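Local coordinates for SnoaL-like domain-containing protein (Novosphingobium aromaticivorans, PDB 2RFR), which is of unknown function but belongs to the SnoaL-like, NTF2-type proteins, whose cone-shaped cystatin-like fold often encloses a ligand pocket or active site, at residues D79-L85 with H102-C108. Sequence-based numbering, arbitrary orientation. Where two conformers were deposited one is given.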
loop_
_atom_site.group_PDB
_atom_site.type_symbol
_atom_site.label_atom_id
_atom_site.label_comp_id
_atom_site.label_asym_id
_atom_site.label_seq_id
_atom_site.Cartn_x
_atom_site.Cartn_y
_atom_site.Cartn_z
ATOM N N ASP A 79 -13.036 -11.782 -17.072
ATOM C CA ASP A 79 -13.061 -10.408 -17.541
ATOM C C ASP A 79 -11.697 -9.722 -17.406
ATOM O O ASP A 79 -11.307 -8.908 -18.251
ATOM C CB ASP A 79 -14.086 -9.540 -16.707
ATOM C CG ASP A 79 -15.513 -9.843 -16.923
ATOM O OD1 ASP A 79 -15.914 -10.387 -17.977
ATOM O OD2 ASP A 79 -16.299 -9.424 -16.028
ATOM N N GLY A 80 -11.035 -10.044 -16.318
ATOM C CA GLY A 80 -9.854 -9.344 -15.846
ATOM C C GLY A 80 -10.185 -8.507 -14.649
ATOM O O GLY A 80 -10.987 -7.582 -14.704
ATOM N N CYS A 81 -9.564 -8.858 -13.522
ATOM C CA CYS A 81 -9.823 -8.153 -12.284
ATOM C C CYS A 81 -8.584 -8.039 -11.430
ATOM O O CYS A 81 -7.693 -8.882 -11.487
ATOM C CB CYS A 81 -10.937 -8.835 -11.512
ATOM S SG CYS A 81 -10.638 -10.511 -10.924
ATOM N N ALA A 82 -8.572 -7.022 -10.615
ATOM C CA ALA A 82 -7.578 -6.830 -9.561
ATOM C C ALA A 82 -8.297 -6.545 -8.273
ATOM O O ALA A 82 -9.082 -5.610 -8.188
ATOM C CB ALA A 82 -6.634 -5.666 -9.897
ATOM N N HIS A 83 -7.985 -7.330 -7.254
ATOM C CA HIS A 83 -8.459 -7.114 -5.879
ATOM C C HIS A 83 -7.353 -6.369 -5.187
ATOM O O HIS A 83 -6.370 -6.962 -4.712
ATOM C CB HIS A 83 -8.813 -8.437 -5.200
ATOM C CG HIS A 83 -10.079 -9.018 -5.753
ATOM N ND1 HIS A 83 -10.160 -9.629 -6.990
ATOM C CD2 HIS A 83 -11.343 -8.997 -5.268
ATOM C CE1 HIS A 83 -11.428 -9.948 -7.234
ATOM N NE2 HIS A 83 -12.166 -9.586 -6.198
ATOM N N PHE A 84 -7.476 -5.042 -5.235
ATOM C CA PHE A 84 -6.437 -4.131 -4.802
ATOM C C PHE A 84 -6.745 -3.646 -3.408
ATOM O O PHE A 84 -7.662 -2.854 -3.172
ATOM C CB PHE A 84 -6.355 -2.979 -5.810
ATOM C CG PHE A 84 -5.072 -2.196 -5.783
ATOM C CD1 PHE A 84 -4.570 -1.685 -4.611
ATOM C CD2 PHE A 84 -4.403 -1.884 -6.933
ATOM C CE1 PHE A 84 -3.480 -0.934 -4.600
ATOM C CE2 PHE A 84 -3.284 -1.125 -6.927
ATOM C CZ PHE A 84 -2.829 -0.622 -5.771
ATOM N N LEU A 85 -5.983 -4.158 -2.436
ATOM C CA LEU A 85 -6.121 -3.760 -1.016
ATOM C C LEU A 85 -5.033 -2.767 -0.735
ATOM O O LEU A 85 -3.877 -2.977 -1.082
ATOM C CB LEU A 85 -6.075 -4.942 -0.059
ATOM C CG LEU A 85 -7.376 -5.745 0.023
ATOM C CD1 LEU A 85 -7.742 -6.476 -1.267
ATOM C CD2 LEU A 85 -7.234 -6.795 1.156
ATOM N N HIS A 102 -8.725 -0.059 2.893
ATOM C CA HIS A 102 -9.638 0.073 1.764
ATOM C C HIS A 102 -9.373 -1.039 0.795
ATOM O O HIS A 102 -8.244 -1.546 0.680
ATOM C CB HIS A 102 -9.419 1.394 1.050
ATOM C CG HIS A 102 -9.669 2.606 1.869
ATOM N ND1 HIS A 102 -8.665 3.274 2.537
ATOM C CD2 HIS A 102 -10.799 3.267 2.141
ATOM C CE1 HIS A 102 -9.199 4.333 3.142
ATOM N NE2 HIS A 102 -10.503 4.341 2.932
ATOM N N SER A 103 -10.364 -1.398 -0.004
ATOM C CA SER A 103 -10.158 -2.287 -1.152
ATOM C C SER A 103 -10.921 -1.774 -2.357
ATOM O O SER A 103 -12.016 -1.237 -2.227
ATOM C CB SER A 103 -10.545 -3.718 -0.788
ATOM O OG SER A 103 -11.917 -3.867 -0.434
ATOM N N VAL A 104 -10.312 -1.920 -3.501
ATOM C CA VAL A 104 -10.935 -1.615 -4.771
ATOM C C VAL A 104 -10.853 -2.854 -5.636
ATOM O O VAL A 104 -9.761 -3.418 -5.777
ATOM C CB VAL A 104 -10.267 -0.396 -5.479
ATOM C CG1 VAL A 104 -10.935 -0.127 -6.829
ATOM C CG2 VAL A 104 -10.298 0.813 -4.555
ATOM N N VAL A 105 -11.970 -3.235 -6.213
ATOM C CA VAL A 105 -11.977 -4.242 -7.243
ATOM C C VAL A 105 -11.979 -3.550 -8.576
ATOM O O VAL A 105 -12.965 -2.895 -8.932
ATOM C CB VAL A 105 -13.171 -5.230 -7.135
ATOM C CG1 VAL A 105 -13.065 -6.289 -8.222
ATOM C CG2 VAL A 105 -13.248 -5.839 -5.752
ATOM N N PHE A 106 -10.869 -3.625 -9.296
ATOM C CA PHE A 106 -10.790 -3.148 -10.658
ATOM C C PHE A 106 -11.279 -4.240 -11.609
ATOM O O PHE A 106 -10.974 -5.407 -11.403
ATOM C CB PHE A 106 -9.372 -2.727 -11.032
ATOM C CG PHE A 106 -8.877 -1.528 -10.279
ATOM C CD1 PHE A 106 -9.140 -0.233 -10.736
ATOM C CD2 PHE A 106 -8.151 -1.676 -9.097
ATOM C CE1 PHE A 106 -8.706 0.830 -9.993
ATOM C CE2 PHE A 106 -7.703 -0.603 -8.377
ATOM C CZ PHE A 106 -7.970 0.667 -8.839
ATOM N N ARG A 107 -12.035 -3.877 -12.623
ATOM C CA ARG A 107 -12.558 -4.804 -13.579
ATOM C C ARG A 107 -12.349 -4.255 -14.969
ATOM O O ARG A 107 -12.590 -3.065 -15.226
ATOM C CB ARG A 107 -14.053 -5.004 -13.336
ATOM C CG ARG A 107 -14.759 -6.014 -14.256
ATOM C CD ARG A 107 -16.259 -5.969 -13.999
ATOM N NE ARG A 107 -16.961 -6.881 -14.886
ATOM C CZ ARG A 107 -18.180 -6.713 -15.349
ATOM N NH1 ARG A 107 -18.914 -5.687 -14.981
ATOM N NH2 ARG A 107 -18.677 -7.580 -16.187
ATOM N N CYS A 108 -11.941 -5.129 -15.894
ATOM C CA CYS A 108 -11.848 -4.782 -17.303
ATOM C C CYS A 108 -13.163 -5.044 -17.956
ATOM O O CYS A 108 -13.671 -6.178 -17.872
ATOM C CB CYS A 108 -10.694 -5.567 -17.924
ATOM S SG CYS A 108 -10.367 -5.170 -19.644
HETATM O O HOH W 1 -13.138 -7.905 -19.918
HETATM O O HOH W 2 -18.588 -9.996 -18.375
#
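One face of the H83 imidazole carries V105 CG1, a CH-pi contact 4.2 Å from the ring centroid; F106 takes V104 CG1 on one face and F84 CB at its edge, and the R107 guanidinium receives D79 at its edge. Apart from D79, which ends helix 71-79, these residues lie on an antiparallel hairpin of the curved sheet in the NTF2-like (cystatin-like) fold. With CG anti to the carbonyl carbon (chi1 -72°), the H83 ring lies alongside beta-branched V105, while its ND1 is hydrogen-bonded to D33 OD1. On the other sheet face, A82 is small enough to sit beside F106, and V118 of a second subunit packs on A82. In the conformer given, the F84 ring meets F106 obliquely, F84 CB touching F106 CE2 at 3.7 Å. Backbone bonds join A82 with F106 and F84 with V104 in both directions. Positive phi after the helix calls for glycine: at G80 a CB would jam against D79 O. Long, extended R107 reaches back to D79; an alanine here would probably leave the D79 carboxylate without its charged mate and less firmly held. In this side-on salt bridge R107 NE and NH2 both meet D79 OD2 from one face, about 38° out of the carboxylate plane, with NE 2.9 Å from OD2.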